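Local coordinates for protein metallophosphoesterase (Clostridium thermocellum, PDB 4J6O) that removes phosphates as a manganese-binding phosphatase of the calcineurin-like family, the 2',3'-phosphatase component of the bacterial Pnkp-Hen1 RNA repair system, at residues G12-I17 / K59-G64; L34-E39 / V52-G57; I88-P93 / Y144-G149. All blocks are in the same frame, centred on the assembly; numbering follows the deposited sequence.

From the N terminus, the chain runs along strand 14-17, through helix 24-33 and the 37-40/50-53 hairpin, and returns to the first strand as strand 59-62. Interaction 1 closes that excursion by parallel pairing, and interaction 2 lies within it, joining the two arms of the hairpin. The two meet where the hydroxyl of Tyr36 bonds to Asp15. Strand 89-91 then adds itself beside 59-62, and interaction 3, which begins only after the other two have closed, completes a later, largely helical loop by bringing 144-149 against 88-93. It thereby ties the sheet of interaction 1 to the second large sheet, while Ile88 packs against the hairpin of interaction 2.

Interaction 1: residues G12-I17 / K59-G64; sequences GPFDII and KVLFLG
Asp15 is gripped through both backbone polar atoms: its N donates to Lys59 O at 2.8 Å, and its O accepts Leu61 N at 2.8 Å. Ile17 repeats the pattern, its N bonding to Leu61 O at 2.9 Å and its O receiving Leu63 N at 3.0 Å, while Pro13 O takes Lys59 N. The buried Asp15 carboxylate forms a salt bridge with Arg58 and a hydrogen bond with the Tyr36 hydroxyl, both through OD2. The backbone bonds, with strand directions 25° apart, make 14-17 and 59-62 parallel neighbours in the calcineurin-like phosphoesterase core; the loop after strand 14-17 carries the manganese ligands Asp19 and His21, and a third ligand, Asp65, follows Gly64 directly. On one face of the sheet, Leu61 CD1 makes a CH-pi contact over the Phe14 ring, 4.0 Å from its centroid, with Gly12 CA across the opposite face. Ile16 lies alongside Leu61, and its CG2 meets Leu63 CD2 at 3.8 Å; Val153 of strand 151-154, in the facing sheet, packs on all three. On the other face, Ile17 CD1 reaches Val60 CG1 at 3.8 Å because its chain is extended (chi2 177°). Val60 CG1 also lies over the Phe62 ring, and helix 24-33 covers this side through Leu27 and Leu31.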
loop_
_atom_site.group_PDB
_atom_site.type_symbol
_atom_site.label_atom_id
_atom_site.label_comp_id
_atom_site.label_asym_id
_atom_site.label_seq_id
_atom_site.Cartn_x
_atom_site.Cartn_y
_atom_site.Cartn_z
ATOM N N GLY A 12 -3.971 17.230 4.659
ATOM C CA GLY A 12 -4.734 16.205 5.339
ATOM C C GLY A 12 -5.814 16.908 6.131
ATOM O O GLY A 12 -6.146 18.039 5.800
ATOM N N PRO A 13 -6.299 16.284 7.206
ATOM C CA PRO A 13 -5.811 15.017 7.785
ATOM C C PRO A 13 -5.819 13.793 6.875
ATOM O O PRO A 13 -6.626 13.756 5.946
ATOM C CB PRO A 13 -6.832 14.727 8.891
ATOM C CG PRO A 13 -7.290 16.097 9.313
ATOM C CD PRO A 13 -7.362 16.885 8.026
ATOM N N PHE A 14 -4.972 12.809 7.182
ATOM C CA PHE A 14 -4.901 11.594 6.353
ATOM C C PHE A 14 -5.034 10.398 7.248
ATOM O O PHE A 14 -4.633 10.432 8.407
ATOM C CB PHE A 14 -3.520 11.447 5.690
ATOM C CG PHE A 14 -3.148 12.584 4.809
ATOM C CD1 PHE A 14 -3.821 12.797 3.630
ATOM C CD2 PHE A 14 -2.101 13.443 5.162
ATOM C CE1 PHE A 14 -3.458 13.840 2.797
ATOM C CE2 PHE A 14 -1.710 14.461 4.327
ATOM C CZ PHE A 14 -2.400 14.698 3.159
ATOM N N ASP A 15 -5.610 9.328 6.709
ATOM C CA ASP A 15 -5.578 8.036 7.378
ATOM C C ASP A 15 -4.834 7.124 6.453
ATOM O O ASP A 15 -5.227 6.952 5.288
ATOM C CB ASP A 15 -6.997 7.568 7.649
ATOM C CG ASP A 15 -7.707 8.501 8.612
ATOM O OD1 ASP A 15 -7.147 8.779 9.679
ATOM O OD2 ASP A 15 -8.805 8.961 8.272
ATOM N N ILE A 16 -3.698 6.659 6.948
ATOM C CA ILE A 16 -2.701 5.974 6.100
ATOM C C ILE A 16 -2.789 4.480 6.372
ATOM O O ILE A 16 -2.732 4.065 7.531
ATOM C CB ILE A 16 -1.280 6.483 6.419
ATOM C CG1 ILE A 16 -1.218 8.016 6.315
ATOM C CG2 ILE A 16 -0.260 5.829 5.451
ATOM C CD1 ILE A 16 0.066 8.590 6.829
ATOM N N ILE A 17 -3.020 3.669 5.329
ATOM C CA ILE A 17 -3.433 2.259 5.569
ATOM C C ILE A 17 -2.365 1.337 4.936
ATOM O O ILE A 17 -1.941 1.547 3.789
ATOM C CB ILE A 17 -4.805 1.981 4.949
ATOM C CG1 ILE A 17 -5.876 2.778 5.741
ATOM C CG2 ILE A 17 -5.181 0.501 5.070
ATOM C CD1 ILE A 17 -7.267 2.689 5.226
ATOM N N LYS A 59 -8.858 12.227 4.398
ATOM C CA LYS A 59 -8.466 11.532 3.147
ATOM C C LYS A 59 -7.636 10.323 3.503
ATOM O O LYS A 59 -6.982 10.328 4.499
ATOM C CB LYS A 59 -7.697 12.449 2.207
ATOM C CG LYS A 59 -8.566 13.642 1.720
ATOM C CD LYS A 59 -7.944 14.278 0.490
ATOM C CE LYS A 59 -8.845 15.457 0.058
ATOM N NZ LYS A 59 -8.410 16.072 -1.219
ATOM N N VAL A 60 -7.702 9.304 2.666
ATOM C CA VAL A 60 -6.968 8.061 2.887
ATOM C C VAL A 60 -5.727 8.033 1.998
ATOM O O VAL A 60 -5.785 8.366 0.793
ATOM C CB VAL A 60 -7.827 6.822 2.542
ATOM C CG1 VAL A 60 -6.968 5.508 2.716
ATOM C CG2 VAL A 60 -9.072 6.738 3.409
ATOM N N LEU A 61 -4.639 7.524 2.565
ATOM C CA LEU A 61 -3.429 7.258 1.773
ATOM C C LEU A 61 -3.130 5.775 1.851
ATOM O O LEU A 61 -2.865 5.274 2.935
ATOM C CB LEU A 61 -2.239 8.037 2.348
ATOM C CG LEU A 61 -2.405 9.549 2.420
ATOM C CD1 LEU A 61 -1.118 10.121 3.024
ATOM C CD2 LEU A 61 -2.676 10.178 1.058
ATOM N N PHE A 62 -3.222 5.070 0.713
ATOM C CA PHE A 62 -2.975 3.619 0.709
ATOM C C PHE A 62 -1.525 3.405 0.393
ATOM O O PHE A 62 -1.008 4.034 -0.535
ATOM C CB PHE A 62 -3.840 2.921 -0.345
ATOM C CG PHE A 62 -5.325 2.876 -0.018
ATOM C CD1 PHE A 62 -5.828 1.960 0.897
ATOM C CD2 PHE A 62 -6.226 3.759 -0.630
ATOM C CE1 PHE A 62 -7.209 1.927 1.193
ATOM C CE2 PHE A 62 -7.615 3.720 -0.320
ATOM C CZ PHE A 62 -8.096 2.797 0.590
ATOM N N LEU A 63 -0.908 2.459 1.111
ATOM C CA LEU A 63 0.533 2.186 0.970
ATOM C C LEU A 63 0.799 1.095 -0.053
ATOM O O LEU A 63 1.974 0.703 -0.285
ATOM C CB LEU A 63 1.158 1.859 2.302
ATOM C CG LEU A 63 1.109 2.976 3.331
ATOM C CD1 LEU A 63 1.853 2.509 4.595
ATOM C CD2 LEU A 63 1.802 4.208 2.756
ATOM N N GLY A 64 -0.259 0.668 -0.703
ATOM C CA GLY A 64 -0.165 -0.295 -1.790
ATOM C C GLY A 64 -0.181 -1.737 -1.318
ATOM O O GLY A 64 -0.545 -2.032 -0.158
#

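Interaction 2: residues L34-E39 / V52-G57; sequences LGYLIE and VTHPEG
Leu34 O is held by two donors: His54 NE2 at 2.9 Å and water 1 at 3.1 Å. The imidazole N-H approaches in the carbonyl plane on a lone pair, and the oxygen lies in the ring plane, although the angle at hydrogen, 145°, shows a somewhat bent bond. At the ring's other nitrogen, His54 ND1 accepts the backbone N-H of Glu56 at 3.0 Å. With both nitrogens engaged, the ring's rotation is fixed and the neutral form protonated on NE2 is probably favoured.

Swinging CG anti to the backbone N (chi1 -162°) carries the His54 ring to Tyr36, where its edge meets the phenol face in a T-shaped stack, the planes at 70°. His54 CD2 stands over the centre of the Tyr36 ring, and His54 CB touches the same ring at CD2 and CE2. Gly35, at the Schellman end of helix 24-33, has positive phi, and its lack of a side chain lets its backbone lie close against the imidazole. Beyond the turn, Leu37 and Thr53 form an antiparallel hydrogen-bonded pair, Leu37 N to Thr53 O at 2.8 Å and Thr53 N to Leu37 O at 3.0 Å; Ile38 and Val52 follow as the non-hydrogen-bonded pair. Val52 CG1 packs on Tyr36 CB at 3.7 Å, while Leu37 CD1 leans toward Pro55 CD. A type I turn, His54 to Gly57, leads away from the hairpin.

Val52 faces Leu79 and Met83 of helix 73-86, Ile38 rests on Lys28 of helix 24-33, and Tyr36 touches Leu31 of that helix and Ile88, its hydroxyl reaching strand 14-17.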
loop_
_atom_site.group_PDB
_atom_site.type_symbol
_atom_site.label_atom_id
_atom_site.label_comp_id
_atom_site.label_asym_id
_atom_site.label_seq_id
_atom_site.Cartn_x
_atom_site.Cartn_y
_atom_site.Cartn_z
ATOM N N LEU A 34 -12.894 4.331 11.131
ATOM C CA LEU A 34 -12.291 5.662 11.001
ATOM C C LEU A 34 -13.291 6.756 10.666
ATOM O O LEU A 34 -12.897 7.901 10.437
ATOM C CB LEU A 34 -11.184 5.652 9.937
ATOM C CG LEU A 34 -9.970 4.767 10.251
ATOM C CD1 LEU A 34 -9.240 4.398 8.930
ATOM C CD2 LEU A 34 -9.002 5.397 11.254
ATOM N N GLY A 35 -14.565 6.387 10.568
ATOM C CA GLY A 35 -15.585 7.361 10.264
ATOM C C GLY A 35 -15.961 7.563 8.805
ATOM O O GLY A 35 -16.827 8.398 8.492
ATOM N N TYR A 36 -15.341 6.798 7.904
ATOM C CA TYR A 36 -15.744 6.839 6.506
ATOM C C TYR A 36 -17.071 6.149 6.343
ATOM O O TYR A 36 -17.415 5.249 7.095
ATOM C CB TYR A 36 -14.691 6.215 5.549
ATOM C CG TYR A 36 -13.390 6.985 5.584
ATOM C CD1 TYR A 36 -12.443 6.719 6.568
ATOM C CD2 TYR A 36 -13.130 7.995 4.659
ATOM C CE1 TYR A 36 -11.292 7.458 6.648
ATOM C CE2 TYR A 36 -11.965 8.719 4.713
ATOM C CZ TYR A 36 -11.055 8.435 5.715
ATOM O OH TYR A 36 -9.902 9.190 5.792
ATOM N N LEU A 37 -17.798 6.581 5.321
ATOM C CA LEU A 37 -19.111 6.073 4.996
ATOM C C LEU A 37 -18.985 5.449 3.627
ATOM O O LEU A 37 -18.558 6.109 2.673
ATOM C CB LEU A 37 -20.062 7.260 4.903
ATOM C CG LEU A 37 -20.037 8.054 6.201
ATOM C CD1 LEU A 37 -20.647 9.409 5.968
ATOM C CD2 LEU A 37 -20.797 7.269 7.267
ATOM N N ILE A 38 -19.324 4.168 3.533
ATOM C CA ILE A 38 -19.186 3.452 2.275
ATOM C C ILE A 38 -20.556 3.120 1.745
ATOM O O ILE A 38 -21.375 2.470 2.406
ATOM C CB ILE A 38 -18.380 2.146 2.449
ATOM C CG1 ILE A 38 -16.994 2.431 2.970
ATOM C CG2 ILE A 38 -18.313 1.369 1.123
ATOM C CD1 ILE A 38 -16.389 1.201 3.475
ATOM N N GLU A 39 -20.820 3.616 0.553
ATOM C CA GLU A 39 -22.092 3.403 -0.088
ATOM C C GLU A 39 -21.856 2.380 -1.162
ATOM O O GLU A 39 -20.919 2.497 -1.959
ATOM C CB GLU A 39 -22.602 4.709 -0.694
ATOM C CG GLU A 39 -23.892 4.553 -1.492
ATOM C CD GLU A 39 -24.313 5.833 -2.254
ATOM O OE1 GLU A 39 -23.475 6.762 -2.427
ATOM O OE2 GLU A 39 -25.484 5.893 -2.692
ATOM N N VAL A 52 -17.128 6.419 -1.243
ATOM C CA VAL A 52 -16.678 6.604 0.138
ATOM C C VAL A 52 -16.607 8.093 0.457
ATOM O O VAL A 52 -16.066 8.857 -0.357
ATOM C CB VAL A 52 -15.279 5.976 0.339
ATOM C CG1 VAL A 52 -14.958 5.974 1.834
ATOM C CG2 VAL A 52 -15.322 4.559 -0.231
ATOM N N THR A 53 -17.130 8.498 1.625
ATOM C CA THR A 53 -17.038 9.887 2.065
ATOM C C THR A 53 -16.642 9.954 3.529
ATOM O O THR A 53 -16.646 8.939 4.228
ATOM C CB THR A 53 -18.374 10.623 1.833
ATOM O OG1 THR A 53 -19.426 9.944 2.527
ATOM C CG2 THR A 53 -18.676 10.650 0.339
ATOM N N HIS A 54 -16.254 11.151 3.966
ATOM C CA HIS A 54 -15.945 11.405 5.369
ATOM C C HIS A 54 -16.468 12.805 5.758
ATOM O O HIS A 54 -16.104 13.811 5.142
ATOM C CB HIS A 54 -14.430 11.268 5.645
ATOM C CG HIS A 54 -14.120 11.088 7.103
ATOM N ND1 HIS A 54 -14.245 12.110 8.018
ATOM C CD2 HIS A 54 -13.714 10.000 7.805
ATOM C CE1 HIS A 54 -13.952 11.661 9.230
ATOM N NE2 HIS A 54 -13.623 10.379 9.128
ATOM N N PRO A 55 -17.259 12.852 6.814
ATOM C CA PRO A 55 -17.874 14.129 7.212
ATOM C C PRO A 55 -16.876 15.166 7.706
ATOM O O PRO A 55 -17.175 16.354 7.634
ATOM C CB PRO A 55 -18.843 13.726 8.332
ATOM C CG PRO A 55 -18.428 12.371 8.771
ATOM C CD PRO A 55 -17.714 11.713 7.614
ATOM N N GLU A 56 -15.717 14.737 8.193
ATOM C CA GLU A 56 -14.686 15.679 8.619
ATOM C C GLU A 56 -13.682 15.996 7.489
ATOM O O GLU A 56 -12.663 16.661 7.719
ATOM C CB GLU A 56 -13.971 15.157 9.859
ATOM C CG GLU A 56 -14.898 14.852 11.036
ATOM C CD GLU A 56 -14.151 14.173 12.190
ATOM O OE1 GLU A 56 -13.001 13.690 11.991
ATOM O OE2 GLU A 56 -14.709 14.137 13.307
ATOM N N GLY A 57 -13.968 15.511 6.283
ATOM C CA GLY A 57 -13.111 15.763 5.144
ATOM C C GLY A 57 -11.720 15.102 5.184
ATOM O O GLY A 57 -10.752 15.585 4.566
HETATM O O HOH W 1 -13.631 10.302 12.220
HETATM O O HOH W 2 -20.712 7.307 0.792
#

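Interaction 3: residues I88-P93 / Y144-G149; sequences IALCVP and YVLDDG
An apolar contact between two beta sheets, with no direct hydrogen bond, brings Leu90 and Val92 against Tyr144. Strand 89-91 forms an edge of the sheet containing 59-62 and 14-17, whereas 143-146 belongs to the second large sheet; the local axes stay 10.4 Å apart at closest approach, a spacing bridged by side chains rather than backbone pairing. Leu90 CD1 lies over one face of the Tyr144 ring, 4.0 Å from its centroid and 15° off the ring normal, a CH-pi contact, while Leu90 CB touches Tyr144 CE2 at 3.8 Å. Val92 slides past the ring in the opposite sense: with CG1 anti to its carbonyl carbon (chi1 -63°), that methyl comes within 3.6 Å of Tyr144 CD2. The far end of the phenol is tethered through water 3, which donates to Cys91 O at 2.7 Å and lies 2.6 Å from Tyr144 OH, hydrogen-bonding both. Leu146 adds a looser touch, its CD2 4.5 Å from Leu90 CD1, and also packs on Leu61. Val153 and Lys7 flank Tyr144 on its own sheet. Two mixed sheets facing each other through a hydrophobic interior in this way are characteristic of the calcineurin-like metallophosphoesterase fold.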
loop_
_atom_site.group_PDB
_atom_site.type_symbol
_atom_site.label_atom_id
_atom_site.label_comp_id
_atom_site.label_asym_id
_atom_site.label_seq_id
_atom_site.Cartn_x
_atom_site.Cartn_y
_atom_site.Cartn_z
ATOM N N ILE A 88 -10.854 11.066 -2.599
ATOM C CA ILE A 88 -10.788 10.946 -1.159
ATOM C C ILE A 88 -9.560 10.117 -0.775
ATOM O O ILE A 88 -9.180 10.069 0.378
ATOM C CB ILE A 88 -12.066 10.341 -0.564
ATOM C CG1 ILE A 88 -12.137 10.553 0.942
ATOM C CG2 ILE A 88 -12.273 8.856 -0.998
ATOM C CD1 ILE A 88 -13.557 10.347 1.495
ATOM N N ALA A 89 -8.925 9.546 -1.775
ATOM C CA ALA A 89 -7.685 8.795 -1.506
ATOM C C ALA A 89 -6.553 9.034 -2.510
ATOM O O ALA A 89 -6.764 9.446 -3.664
ATOM C CB ALA A 89 -7.988 7.290 -1.442
ATOM N N LEU A 90 -5.336 8.752 -2.039
ATOM C CA LEU A 90 -4.223 8.531 -2.938
ATOM C C LEU A 90 -3.639 7.134 -2.646
ATOM O O LEU A 90 -3.883 6.552 -1.602
ATOM C CB LEU A 90 -3.096 9.547 -2.740
ATOM C CG LEU A 90 -3.398 11.052 -2.932
ATOM C CD1 LEU A 90 -2.213 11.882 -2.502
ATOM C CD2 LEU A 90 -3.770 11.331 -4.357
ATOM N N CYS A 91 -2.911 6.607 -3.616
ATOM C CA CYS A 91 -2.320 5.275 -3.461
ATOM C C CYS A 91 -0.913 5.298 -4.036
ATOM O O CYS A 91 -0.644 5.927 -5.106
ATOM C CB CYS A 91 -3.172 4.265 -4.240
ATOM S SG CYS A 91 -2.743 2.501 -3.957
ATOM N N VAL A 92 0.006 4.654 -3.325
ATOM C CA VAL A 92 1.359 4.453 -3.849
ATOM C C VAL A 92 1.454 2.962 -4.087
ATOM O O VAL A 92 0.707 2.140 -3.537
ATOM C CB VAL A 92 2.471 4.981 -2.884
ATOM C CG1 VAL A 92 2.308 6.485 -2.728
ATOM C CG2 VAL A 92 2.395 4.311 -1.509
ATOM N N PRO A 93 2.327 2.585 -4.987
ATOM C CA PRO A 93 2.349 1.196 -5.391
ATOM C C PRO A 93 3.198 0.300 -4.493
ATOM O O PRO A 93 4.247 0.686 -4.028
ATOM C CB PRO A 93 2.984 1.288 -6.801
ATOM C CG PRO A 93 3.991 2.393 -6.650
ATOM C CD PRO A 93 3.212 3.436 -5.793
ATOM N N TYR A 144 4.829 9.934 -2.140
ATOM C CA TYR A 144 4.370 11.311 -2.111
ATOM C C TYR A 144 5.043 12.027 -0.967
ATOM O O TYR A 144 5.237 11.452 0.095
ATOM C CB TYR A 144 2.867 11.395 -1.912
ATOM C CG TYR A 144 2.045 11.003 -3.094
ATOM C CD1 TYR A 144 2.033 11.787 -4.237
ATOM C CD2 TYR A 144 1.267 9.866 -3.079
ATOM C CE1 TYR A 144 1.249 11.454 -5.325
ATOM C CE2 TYR A 144 0.468 9.521 -4.157
ATOM C CZ TYR A 144 0.453 10.343 -5.288
ATOM O OH TYR A 144 -0.305 10.033 -6.403
ATOM N N VAL A 145 5.483 13.254 -1.232
ATOM C CA VAL A 145 5.893 14.169 -0.163
ATOM C C VAL A 145 4.715 15.097 0.073
ATOM O O VAL A 145 4.303 15.859 -0.826
ATOM C CB VAL A 145 7.171 14.972 -0.564
ATOM C CG1 VAL A 145 7.661 15.797 0.601
ATOM C CG2 VAL A 145 8.294 13.979 -1.036
ATOM N N LEU A 146 4.198 15.084 1.297
ATOM C CA LEU A 146 2.969 15.801 1.585
ATOM C C LEU A 146 3.172 16.831 2.694
ATOM O O LEU A 146 4.203 16.819 3.383
ATOM C CB LEU A 146 1.938 14.791 2.088
ATOM C CG LEU A 146 1.602 13.710 1.077
ATOM C CD1 LEU A 146 1.678 12.332 1.748
ATOM C CD2 LEU A 146 0.174 13.898 0.709
ATOM N N ASP A 147 2.184 17.730 2.823
ATOM C CA ASP A 147 2.058 18.619 3.987
ATOM C C ASP A 147 3.349 19.362 4.285
ATOM O O ASP A 147 3.988 19.157 5.334
ATOM C CB ASP A 147 1.620 17.829 5.222
ATOM C CG ASP A 147 1.254 18.753 6.370
ATOM O OD1 ASP A 147 0.845 19.911 6.068
ATOM O OD2 ASP A 147 1.408 18.335 7.534
ATOM N N ASP A 148 3.726 20.203 3.324
ATOM C CA ASP A 148 4.913 21.048 3.439
ATOM C C ASP A 148 6.171 20.260 3.715
ATOM O O ASP A 148 7.076 20.761 4.379
ATOM C CB ASP A 148 4.725 22.123 4.532
ATOM C CG ASP A 148 3.659 23.121 4.180
ATOM O OD1 ASP A 148 3.548 23.458 2.994
ATOM O OD2 ASP A 148 2.929 23.578 5.075
ATOM N N GLY A 149 6.225 19.010 3.233
ATOM C CA GLY A 149 7.382 18.163 3.480
ATOM C C GLY A 149 7.441 17.533 4.863
ATOM O O GLY A 149 8.462 16.983 5.254
HETATM O O HOH W 3 -0.253 7.580 -7.211
#